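Local atomic coordinates of alpha-L-rhamnosidase (Aspergillus terreus, PDB entry 6GSZ), a protein that probably hydrolyses terminal non-reducing alpha-L-rhamnose residues in alpha-L-rhamnosides, as a calcium-binding glycoside hydrolase. Residues W111-R121 and L289-K298; N839-P847 and V854-V865. All blocks are in the same frame, centred on the assembly; numbering follows the deposited sequence.

Contact 1 of 2, residues W111-R121 and L289-K298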
loop_
_atom_site.group_PDB
_atom_site.type_symbol
_atom_site.label_atom_id
_atom_site.label_comp_id
_atom_site.label_asym_id
_atom_site.label_seq_id
_atom_site.Cartn_x
_atom_site.Cartn_y
_atom_site.Cartn_z
ATOM N N TRP A 111 7.417 -25.590 14.034
ATOM C CA TRP A 111 6.571 -26.214 12.983
ATOM C C TRP A 111 6.400 -27.723 13.166
ATOM O O TRP A 111 5.663 -28.327 12.389
ATOM C CB TRP A 111 7.124 -25.886 11.582
ATOM C CG TRP A 111 6.927 -24.466 11.166
ATOM C CD1 TRP A 111 7.707 -23.377 11.425
ATOM C CD2 TRP A 111 5.757 -23.973 10.487
ATOM N NE1 TRP A 111 7.136 -22.260 10.887
ATOM C CE2 TRP A 111 5.916 -22.567 10.355
ATOM C CE3 TRP A 111 4.608 -24.595 9.984
ATOM C CZ2 TRP A 111 4.982 -21.792 9.683
ATOM C CZ3 TRP A 111 3.671 -23.807 9.347
ATOM C CH2 TRP A 111 3.846 -22.419 9.242
ATOM N N HIS A 112 7.091 -28.305 14.155
ATOM C CA HIS A 112 6.950 -29.713 14.469
ATOM C C HIS A 112 7.263 -30.499 13.189
ATOM O O HIS A 112 8.274 -30.247 12.497
ATOM C CB HIS A 112 5.590 -29.914 15.174
ATOM C CG HIS A 112 5.615 -29.421 16.593
ATOM N ND1 HIS A 112 5.641 -30.279 17.675
ATOM C CD2 HIS A 112 5.619 -28.166 17.123
ATOM C CE1 HIS A 112 5.695 -29.577 18.801
ATOM N NE2 HIS A 112 5.698 -28.274 18.493
ATOM N N ASP A 113 6.431 -31.425 12.807
ATOM C CA ASP A 113 6.868 -32.253 11.652
ATOM C C ASP A 113 6.248 -31.746 10.340
ATOM O O ASP A 113 6.250 -32.428 9.343
ATOM C CB ASP A 113 6.622 -33.751 11.877
ATOM C CG ASP A 113 5.238 -34.124 12.381
ATOM O OD1 ASP A 113 4.575 -33.247 12.977
ATOM O OD2 ASP A 113 4.840 -35.311 12.193
ATOM N N ALA A 114 5.732 -30.532 10.321
ATOM C CA ALA A 114 5.111 -29.999 9.100
ATOM C C ALA A 114 6.192 -29.765 8.053
ATOM O O ALA A 114 7.259 -29.198 8.347
ATOM C CB ALA A 114 4.334 -28.763 9.374
ATOM N N VAL A 115 5.910 -30.248 6.841
ATOM C CA VAL A 115 6.795 -30.052 5.692
ATOM C C VAL A 115 5.974 -29.543 4.497
ATOM O O VAL A 115 4.736 -29.639 4.444
ATOM C CB VAL A 115 7.550 -31.335 5.310
ATOM C CG1 VAL A 115 8.412 -31.820 6.465
ATOM C CG2 VAL A 115 6.622 -32.425 4.806
ATOM N N VAL A 116 6.682 -28.939 3.549
ATOM C CA VAL A 116 6.027 -28.518 2.322
ATOM C C VAL A 116 5.669 -29.770 1.518
ATOM O O VAL A 116 6.564 -30.590 1.279
ATOM C CB VAL A 116 6.889 -27.556 1.488
ATOM C CG1 VAL A 116 6.216 -27.199 0.174
ATOM C CG2 VAL A 116 7.246 -26.302 2.266
ATOM N N ILE A 117 4.400 -29.858 1.092
ATOM C CA ILE A 117 4.001 -30.974 0.268
ATOM C C ILE A 117 3.533 -30.488 -1.095
ATOM O O ILE A 117 3.060 -29.376 -1.275
ATOM C CB ILE A 117 2.935 -31.820 0.953
ATOM C CG1 ILE A 117 1.654 -31.029 1.204
ATOM C CG2 ILE A 117 3.517 -32.460 2.203
ATOM C CD1 ILE A 117 0.519 -31.877 1.738
ATOM N N ALA A 118 3.613 -31.438 -2.040
ATOM C CA ALA A 118 3.185 -31.289 -3.379
ATOM C C ALA A 118 2.440 -32.548 -3.811
ATOM O O ALA A 118 2.646 -33.630 -3.268
ATOM C CB ALA A 118 4.365 -31.043 -4.292
ATOM N N SER A 119 1.633 -32.386 -4.869
ATOM C CA SER A 119 0.940 -33.535 -5.471
ATOM C C SER A 119 1.888 -34.503 -6.183
ATOM O O SER A 119 2.869 -34.110 -6.799
ATOM C CB SER A 119 -0.104 -33.031 -6.456
ATOM O OG SER A 119 -0.828 -34.090 -7.024
ATOM N N ASP A 120 1.489 -35.781 -6.161
ATOM C CA ASP A 120 2.098 -36.760 -7.033
ATOM C C ASP A 120 1.746 -36.522 -8.502
ATOM O O ASP A 120 2.359 -37.141 -9.376
ATOM C CB ASP A 120 1.707 -38.164 -6.592
ATOM C CG ASP A 120 2.581 -38.760 -5.487
ATOM O OD1 ASP A 120 3.601 -38.129 -5.086
ATOM O OD2 ASP A 120 2.286 -39.891 -5.063
ATOM N N ARG A 121 0.766 -35.672 -8.794
ATOM C CA ARG A 121 0.538 -35.274 -10.196
ATOM C C ARG A 121 1.758 -34.522 -10.697
ATOM O O ARG A 121 2.221 -33.623 -10.026
ATOM C CB ARG A 121 -0.684 -34.387 -10.296
ATOM C CG ARG A 121 -1.091 -33.970 -11.690
ATOM C CD ARG A 121 -2.288 -33.043 -11.607
ATOM N NE ARG A 121 -2.838 -32.599 -12.876
ATOM C CZ ARG A 121 -2.566 -31.455 -13.476
ATOM N NH1 ARG A 121 -1.641 -30.634 -12.992
ATOM N NH2 ARG A 121 -3.226 -31.154 -14.591
ATOM N N LEU A 289 -4.727 -38.708 -5.704
ATOM C CA LEU A 289 -3.335 -39.092 -5.752
ATOM C C LEU A 289 -2.686 -38.896 -4.392
ATOM O O LEU A 289 -3.218 -38.175 -3.534
ATOM C CB LEU A 289 -2.633 -38.239 -6.808
ATOM C CG LEU A 289 -3.222 -38.305 -8.204
ATOM C CD1 LEU A 289 -2.444 -37.423 -9.154
ATOM C CD2 LEU A 289 -3.269 -39.731 -8.714
ATOM N N GLY A 290 -1.456 -39.409 -4.274
ATOM C CA GLY A 290 -0.655 -39.114 -3.116
ATOM C C GLY A 290 -0.027 -37.728 -3.161
ATOM O O GLY A 290 -0.284 -36.909 -4.071
ATOM N N THR A 291 0.823 -37.532 -2.156
ATOM C CA THR A 291 1.590 -36.304 -1.967
ATOM C C THR A 291 3.012 -36.686 -1.551
ATOM O O THR A 291 3.260 -37.823 -1.119
ATOM C CB THR A 291 0.951 -35.348 -0.934
ATOM O OG1 THR A 291 0.848 -36.012 0.334
ATOM C CG2 THR A 291 -0.402 -34.818 -1.358
ATOM N N HIS A 292 3.935 -35.726 -1.696
ATOM C CA HIS A 292 5.355 -35.925 -1.341
ATOM C C HIS A 292 5.917 -34.615 -0.791
ATOM O O HIS A 292 5.293 -33.581 -1.013
ATOM C CB HIS A 292 6.136 -36.477 -2.550
ATOM C CG HIS A 292 6.120 -35.588 -3.737
ATOM N ND1 HIS A 292 5.270 -35.791 -4.801
ATOM C CD2 HIS A 292 6.871 -34.504 -4.054
ATOM C CE1 HIS A 292 5.475 -34.858 -5.709
ATOM N NE2 HIS A 292 6.454 -34.058 -5.278
ATOM N N GLU A 293 7.089 -34.680 -0.155
ATOM C CA GLU A 293 7.713 -33.521 0.451
ATOM C C GLU A 293 8.534 -32.744 -0.586
ATOM O O GLU A 293 9.175 -33.372 -1.476
ATOM C CB GLU A 293 8.578 -33.931 1.643
ATOM C CG GLU A 293 9.098 -32.748 2.434
ATOM C CD GLU A 293 10.238 -33.025 3.392
ATOM O OE1 GLU A 293 10.564 -34.180 3.561
ATOM O OE2 GLU A 293 10.788 -32.038 3.948
ATOM N N LEU A 294 8.553 -31.422 -0.473
ATOM C CA LEU A 294 9.428 -30.517 -1.248
ATOM C C LEU A 294 10.453 -29.916 -0.286
ATOM O O LEU A 294 10.055 -29.351 0.731
ATOM C CB LEU A 294 8.573 -29.375 -1.812
ATOM C CG LEU A 294 7.621 -29.744 -2.918
ATOM C CD1 LEU A 294 7.097 -28.482 -3.599
ATOM C CD2 LEU A 294 8.289 -30.650 -3.911
ATOM N N SER A 295 11.740 -29.990 -0.641
ATOM C CA SER A 295 12.781 -29.356 0.183
ATOM C C SER A 295 12.512 -27.854 0.317
ATOM O O SER A 295 12.239 -27.173 -0.661
ATOM C CB SER A 295 14.121 -29.614 -0.425
ATOM O OG SER A 295 15.150 -28.988 0.299
ATOM N N PHE A 296 12.567 -27.355 1.561
ATOM C CA PHE A 296 12.228 -25.929 1.814
ATOM C C PHE A 296 12.864 -25.452 3.114
ATOM O O PHE A 296 12.687 -26.088 4.157
ATOM C CB PHE A 296 10.713 -25.757 1.917
ATOM C CG PHE A 296 10.306 -24.328 2.128
ATOM C CD1 PHE A 296 10.141 -23.510 1.030
ATOM C CD2 PHE A 296 10.037 -23.830 3.391
ATOM C CE1 PHE A 296 9.727 -22.208 1.173
ATOM C CE2 PHE A 296 9.634 -22.518 3.534
ATOM C CZ PHE A 296 9.494 -21.716 2.432
ATOM N N PRO A 297 13.611 -24.326 3.094
ATOM C CA PRO A 297 14.200 -23.817 4.332
ATOM C C PRO A 297 13.254 -22.971 5.185
ATOM O O PRO A 297 12.923 -21.827 4.801
ATOM C CB PRO A 297 15.397 -23.008 3.825
ATOM C CG PRO A 297 15.034 -22.577 2.443
ATOM C CD PRO A 297 14.031 -23.568 1.907
ATOM N N LYS A 298 12.840 -23.527 6.331
ATOM C CA LYS A 298 11.862 -22.865 7.243
ATOM C C LYS A 298 12.434 -21.594 7.880
ATOM O O LYS A 298 11.680 -20.889 8.532
ATOM C CB LYS A 298 11.409 -23.837 8.337
ATOM C CG LYS A 298 10.503 -24.958 7.846
ATOM C CD LYS A 298 9.897 -25.729 8.984
ATOM C CE LYS A 298 8.932 -26.788 8.546
ATOM N NZ LYS A 298 9.640 -27.910 7.893
HETATM O O HOH W 1 9.647 -29.196 3.431
HETATM O O HOH W 2 -0.011 -41.078 -6.074
HETATM O O HOH W 3 3.189 -40.748 -2.744
#
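V116-S119 and T291-L294 pair as short antiparallel strands whose directions lie 136° apart, with A118 and H292 bonded to each other through both N-H and C=O. Beyond them, D120 N donates to G290 O. H292 returns to D120 by its side chain: ND1 donates to D120 OD1 at 2.9 Å, nearly straight at 170°. The carboxylate and imidazole planes are almost coplanar. A chi1 of 60° tucks the ring against the strand, with A118 O over one face. Water joins the other carboxylate oxygen, OD2, to G290 N.

The two strands form a two-stranded ribbon. It joins the chain leading into strand 132-140 to the chain that follows strand 266-270, beside strands 132-140 and 228-237. On one side of the ribbon A118 CB lies 3.8 Å from L294 CG. V116 splits its branches: CG1 meets L294 CB, and CG2 rests 3.5 Å from F296 CB. On the I117 and E293 side, V115 lies across the E293 chain, its CG2 packed 3.4 Å from E293 CG.

At the far end K298 runs past W111, with CE 3.6 Å from W111 CB. Its chain then bends at the last torsion, and NZ donates to A114 O at 2.7 Å in the carbonyl plane. A114 closes a type II' turn that starts at W111.

Contact 2 of 2, residues N839-P847 and V854-V865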
loop_
_atom_site.group_PDB
_atom_site.type_symbol
_atom_site.label_atom_id
_atom_site.label_comp_id
_atom_site.label_asym_id
_atom_site.label_seq_id
_atom_site.Cartn_x
_atom_site.Cartn_y
_atom_site.Cartn_z
ATOM N N ASN A 839 -2.889 14.447 24.038
ATOM C CA ASN A 839 -1.462 14.132 24.148
ATOM C C ASN A 839 -0.620 14.768 23.036
ATOM O O ASN A 839 0.568 14.419 22.908
ATOM C CB ASN A 839 -1.216 12.618 24.236
ATOM C CG ASN A 839 -0.074 12.292 25.179
ATOM O OD1 ASN A 839 0.254 13.107 26.070
ATOM N ND2 ASN A 839 0.539 11.124 25.039
ATOM N N THR A 840 -1.222 15.663 22.232
ATOM C CA THR A 840 -0.483 16.384 21.189
ATOM C C THR A 840 -0.617 17.898 21.415
ATOM O O THR A 840 -1.488 18.350 22.168
ATOM C CB THR A 840 -0.957 16.003 19.781
ATOM O OG1 THR A 840 -2.244 16.581 19.491
ATOM C CG2 THR A 840 -0.987 14.500 19.587
ATOM N N ARG A 841 0.184 18.633 20.640
ATOM C CA ARG A 841 0.094 20.086 20.579
ATOM C C ARG A 841 0.230 20.498 19.118
ATOM O O ARG A 841 0.763 19.721 18.289
ATOM C CB ARG A 841 1.124 20.821 21.438
ATOM C CG ARG A 841 1.005 20.544 22.928
ATOM C CD ARG A 841 1.876 21.413 23.781
ATOM N NE ARG A 841 1.583 22.847 23.647
ATOM C CZ ARG A 841 0.568 23.479 24.260
ATOM N NH1 ARG A 841 -0.250 22.835 25.083
ATOM N NH2 ARG A 841 0.409 24.782 24.102
ATOM N N ALA A 842 -0.298 21.666 18.780
ATOM C CA ALA A 842 -0.227 22.157 17.431
ATOM C C ALA A 842 0.220 23.626 17.415
ATOM O O ALA A 842 0.081 24.362 18.400
ATOM C CB ALA A 842 -1.566 22.005 16.758
ATOM N N THR A 843 0.754 24.030 16.268
ATOM C CA THR A 843 0.969 25.417 15.940
ATOM C C THR A 843 -0.011 25.782 14.824
ATOM O O THR A 843 0.051 25.193 13.738
ATOM C CB THR A 843 2.409 25.706 15.499
ATOM O OG1 THR A 843 3.258 25.348 16.578
ATOM C CG2 THR A 843 2.641 27.168 15.179
ATOM N N VAL A 844 -0.945 26.680 15.142
ATOM C CA VAL A 844 -1.895 27.164 14.193
ATOM C C VAL A 844 -1.332 28.451 13.595
ATOM O O VAL A 844 -1.034 29.403 14.330
ATOM C CB VAL A 844 -3.267 27.382 14.847
ATOM C CG1 VAL A 844 -4.275 27.937 13.852
ATOM C CG2 VAL A 844 -3.771 26.119 15.533
ATOM N N VAL A 845 -1.154 28.485 12.284
ATOM C CA VAL A 845 -0.681 29.666 11.564
ATOM C C VAL A 845 -1.864 30.204 10.757
ATOM O O VAL A 845 -2.282 29.574 9.772
ATOM C CB VAL A 845 0.499 29.298 10.638
ATOM C CG1 VAL A 845 1.013 30.518 9.890
ATOM C CG2 VAL A 845 1.611 28.598 11.403
ATOM N N LEU A 846 -2.427 31.332 11.201
ATOM C CA LEU A 846 -3.611 31.848 10.533
ATOM C C LEU A 846 -3.183 32.549 9.257
ATOM O O LEU A 846 -2.060 33.073 9.187
ATOM C CB LEU A 846 -4.398 32.735 11.496
ATOM C CG LEU A 846 -4.919 31.975 12.722
ATOM C CD1 LEU A 846 -5.451 32.935 13.755
ATOM C CD2 LEU A 846 -6.015 30.998 12.352
ATOM N N PRO A 847 -4.045 32.528 8.222
ATOM C CA PRO A 847 -3.689 33.036 6.911
ATOM C C PRO A 847 -3.513 34.543 6.845
ATOM O O PRO A 847 -4.049 35.275 7.689
ATOM C CB PRO A 847 -4.820 32.594 5.969
ATOM C CG PRO A 847 -5.941 32.156 6.859
ATOM C CD PRO A 847 -5.360 31.884 8.232
ATOM N N VAL A 854 -0.040 30.579 16.784
ATOM C CA VAL A 854 -0.623 30.262 18.074
ATOM C C VAL A 854 -0.265 28.820 18.435
ATOM O O VAL A 854 -0.555 27.918 17.655
ATOM C CB VAL A 854 -2.157 30.395 17.999
ATOM C CG1 VAL A 854 -2.793 30.204 19.348
ATOM C CG2 VAL A 854 -2.576 31.711 17.377
ATOM N N ASP A 855 0.294 28.587 19.633
ATOM C CA ASP A 855 0.567 27.234 20.174
ATOM C C ASP A 855 -0.707 26.810 20.907
ATOM O O ASP A 855 -1.214 27.566 21.759
ATOM C CB ASP A 855 1.782 27.280 21.119
ATOM C CG ASP A 855 2.219 25.989 21.826
ATOM O OD1 ASP A 855 1.847 24.894 21.350
ATOM O OD2 ASP A 855 2.978 26.077 22.874
ATOM N N VAL A 856 -1.195 25.601 20.652
ATOM C CA VAL A 856 -2.357 25.097 21.322
ATOM C C VAL A 856 -2.127 23.648 21.745
ATOM O O VAL A 856 -1.381 22.940 21.069
ATOM C CB VAL A 856 -3.617 25.162 20.438
ATOM C CG1 VAL A 856 -3.994 26.554 20.074
ATOM C CG2 VAL A 856 -3.522 24.333 19.171
ATOM N N GLY A 857 -2.884 23.232 22.781
ATOM C CA GLY A 857 -2.976 21.848 23.175
ATOM C C GLY A 857 -4.242 21.203 22.630
ATOM O O GLY A 857 -4.886 21.711 21.689
ATOM N N SER A 858 -4.559 20.030 23.168
ATOM C CA SER A 858 -5.668 19.234 22.636
ATOM C C SER A 858 -7.003 19.976 22.774
ATOM O O SER A 858 -7.163 20.906 23.613
ATOM C CB SER A 858 -5.776 17.883 23.317
ATOM O OG SER A 858 -6.179 17.997 24.685
ATOM N N GLY A 859 -7.958 19.584 21.933
ATOM C CA GLY A 859 -9.330 20.056 22.002
ATOM C C GLY A 859 -9.791 20.592 20.666
ATOM O O GLY A 859 -9.153 20.364 19.646
ATOM N N VAL A 860 -10.925 21.287 20.689
ATOM C CA VAL A 860 -11.517 21.850 19.499
ATOM C C VAL A 860 -11.369 23.361 19.628
ATOM O O VAL A 860 -11.849 23.963 20.606
ATOM C CB VAL A 860 -12.995 21.447 19.334
ATOM C CG1 VAL A 860 -13.625 22.094 18.104
ATOM C CG2 VAL A 860 -13.153 19.931 19.266
ATOM N N HIS A 861 -10.628 23.943 18.684
ATOM C CA HIS A 861 -10.301 25.342 18.684
ATOM C C HIS A 861 -10.982 26.046 17.510
ATOM O O HIS A 861 -10.888 25.570 16.397
ATOM C CB HIS A 861 -8.779 25.545 18.623
ATOM C CG HIS A 861 -8.035 24.805 19.680
ATOM N ND1 HIS A 861 -7.846 25.317 20.951
ATOM C CD2 HIS A 861 -7.458 23.585 19.664
ATOM C CE1 HIS A 861 -7.171 24.435 21.671
ATOM N NE2 HIS A 861 -6.924 23.361 20.899
ATOM N N GLU A 862 -11.601 27.181 17.756
ATOM C CA GLU A 862 -12.319 27.944 16.736
ATOM C C GLU A 862 -11.602 29.288 16.563
ATOM O O GLU A 862 -11.334 29.977 17.588
ATOM C CB GLU A 862 -13.767 28.155 17.157
ATOM C CG GLU A 862 -14.656 28.589 16.032
ATOM C CD GLU A 862 -16.116 28.481 16.390
ATOM O OE1 GLU A 862 -16.571 27.346 16.669
ATOM O OE2 GLU A 862 -16.758 29.502 16.345
ATOM N N TYR A 863 -11.327 29.659 15.315
ATOM C CA TYR A 863 -10.664 30.923 14.986
ATOM C C TYR A 863 -11.503 31.710 13.975
ATOM O O TYR A 863 -11.923 31.177 12.958
ATOM C CB TYR A 863 -9.257 30.672 14.435
ATOM C CG TYR A 863 -8.351 29.878 15.344
ATOM C CD1 TYR A 863 -8.316 28.495 15.316
ATOM C CD2 TYR A 863 -7.545 30.527 16.264
ATOM C CE1 TYR A 863 -7.495 27.790 16.177
ATOM C CE2 TYR A 863 -6.718 29.831 17.123
ATOM C CZ TYR A 863 -6.686 28.453 17.075
ATOM O OH TYR A 863 -5.884 27.764 17.927
ATOM N N HIS A 864 -11.717 32.999 14.268
ATOM C CA HIS A 864 -12.426 33.850 13.351
ATOM C C HIS A 864 -11.518 35.019 13.024
ATOM O O HIS A 864 -11.199 35.788 13.926
ATOM C CB HIS A 864 -13.778 34.299 13.922
ATOM C CG HIS A 864 -14.700 33.167 14.182
ATOM N ND1 HIS A 864 -15.485 32.606 13.185
ATOM C CD2 HIS A 864 -14.877 32.402 15.272
ATOM C CE1 HIS A 864 -16.138 31.570 13.688
ATOM N NE2 HIS A 864 -15.785 31.427 14.963
ATOM N N VAL A 865 -11.055 35.094 11.778
ATOM C CA VAL A 865 -10.122 36.111 11.354
ATOM C C VAL A 865 -10.843 37.033 10.394
ATOM O O VAL A 865 -11.189 36.648 9.280
ATOM C CB VAL A 865 -8.830 35.565 10.722
ATOM C CG1 VAL A 865 -7.828 36.694 10.540
ATOM C CG2 VAL A 865 -8.236 34.450 11.558
HETATM O O HOH W 4 -2.468 18.630 24.653
#
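R841 reaches diagonally across the strand pair to D855 with its guanidinium almost perpendicular to the carboxylate, the planes 88° apart. The salt bridge runs from R841 NE to D855 OD1 at 3.1 Å, and as a hydrogen bond it is weak and bent; R841 NH2 is as near to both carboxylate oxygens. A turn at chi3 (60°) swings the guanidinium over the backbone, and one of its faces lies above V856 C and G857 N. D855 meets it at the edge.

A842 with V856 and V844 with V854 are hydrogen-bonded pairs, each with two N-H to O bonds. T843 and D855 form the non-hydrogen-bonded pair between them. Where the pairing ends, a water accepts from S858 N and donates to T840 O.

Apolar side chains fill the side that faces strand 859-868. A842 CB lies 3.9 Å from V856 CG2. V844 CG1 sits over one face of the Y863 ring in a CH-pi contact, 4.2 Å from its centroid, while CG2 is 3.6 Å from Y863 OH. L846 forks, CD2 lying 3.9 Å from Y863 CB and CD1 3.9 Å from V865 CG2. H861 NE2 donates to G857 O at 2.7 Å, spanning the bend between strands 853-856 and 859-868. A beta hairpin, 841-845 with 853-856, thus turns one face onto strand 859-868, the edge of the neighbouring five-stranded sheet, as in a beta sandwich of the C-terminal domain.

From the N terminus the chain first builds the five-stranded sheet that includes 15-18 and 99-103, then enters 111-121. Contact 1 closes a loop of 167 residues, rich in strand, when 289-298 comes back to pair with it. That loop holds the five-stranded sheet with 132-140 and most of the sheet with 228-237. The chain passes through a further beta region and the helical glycosidase domain before contact 2 opens. Contact 2 is local: six residues separate its segments, and it ties the two sheets of the C-terminal domain together. The contacts follow in series, neither nested nor crossed. The centres of contacts 1 and 2 are about 60 Å apart, on opposite sides of the chain's centre.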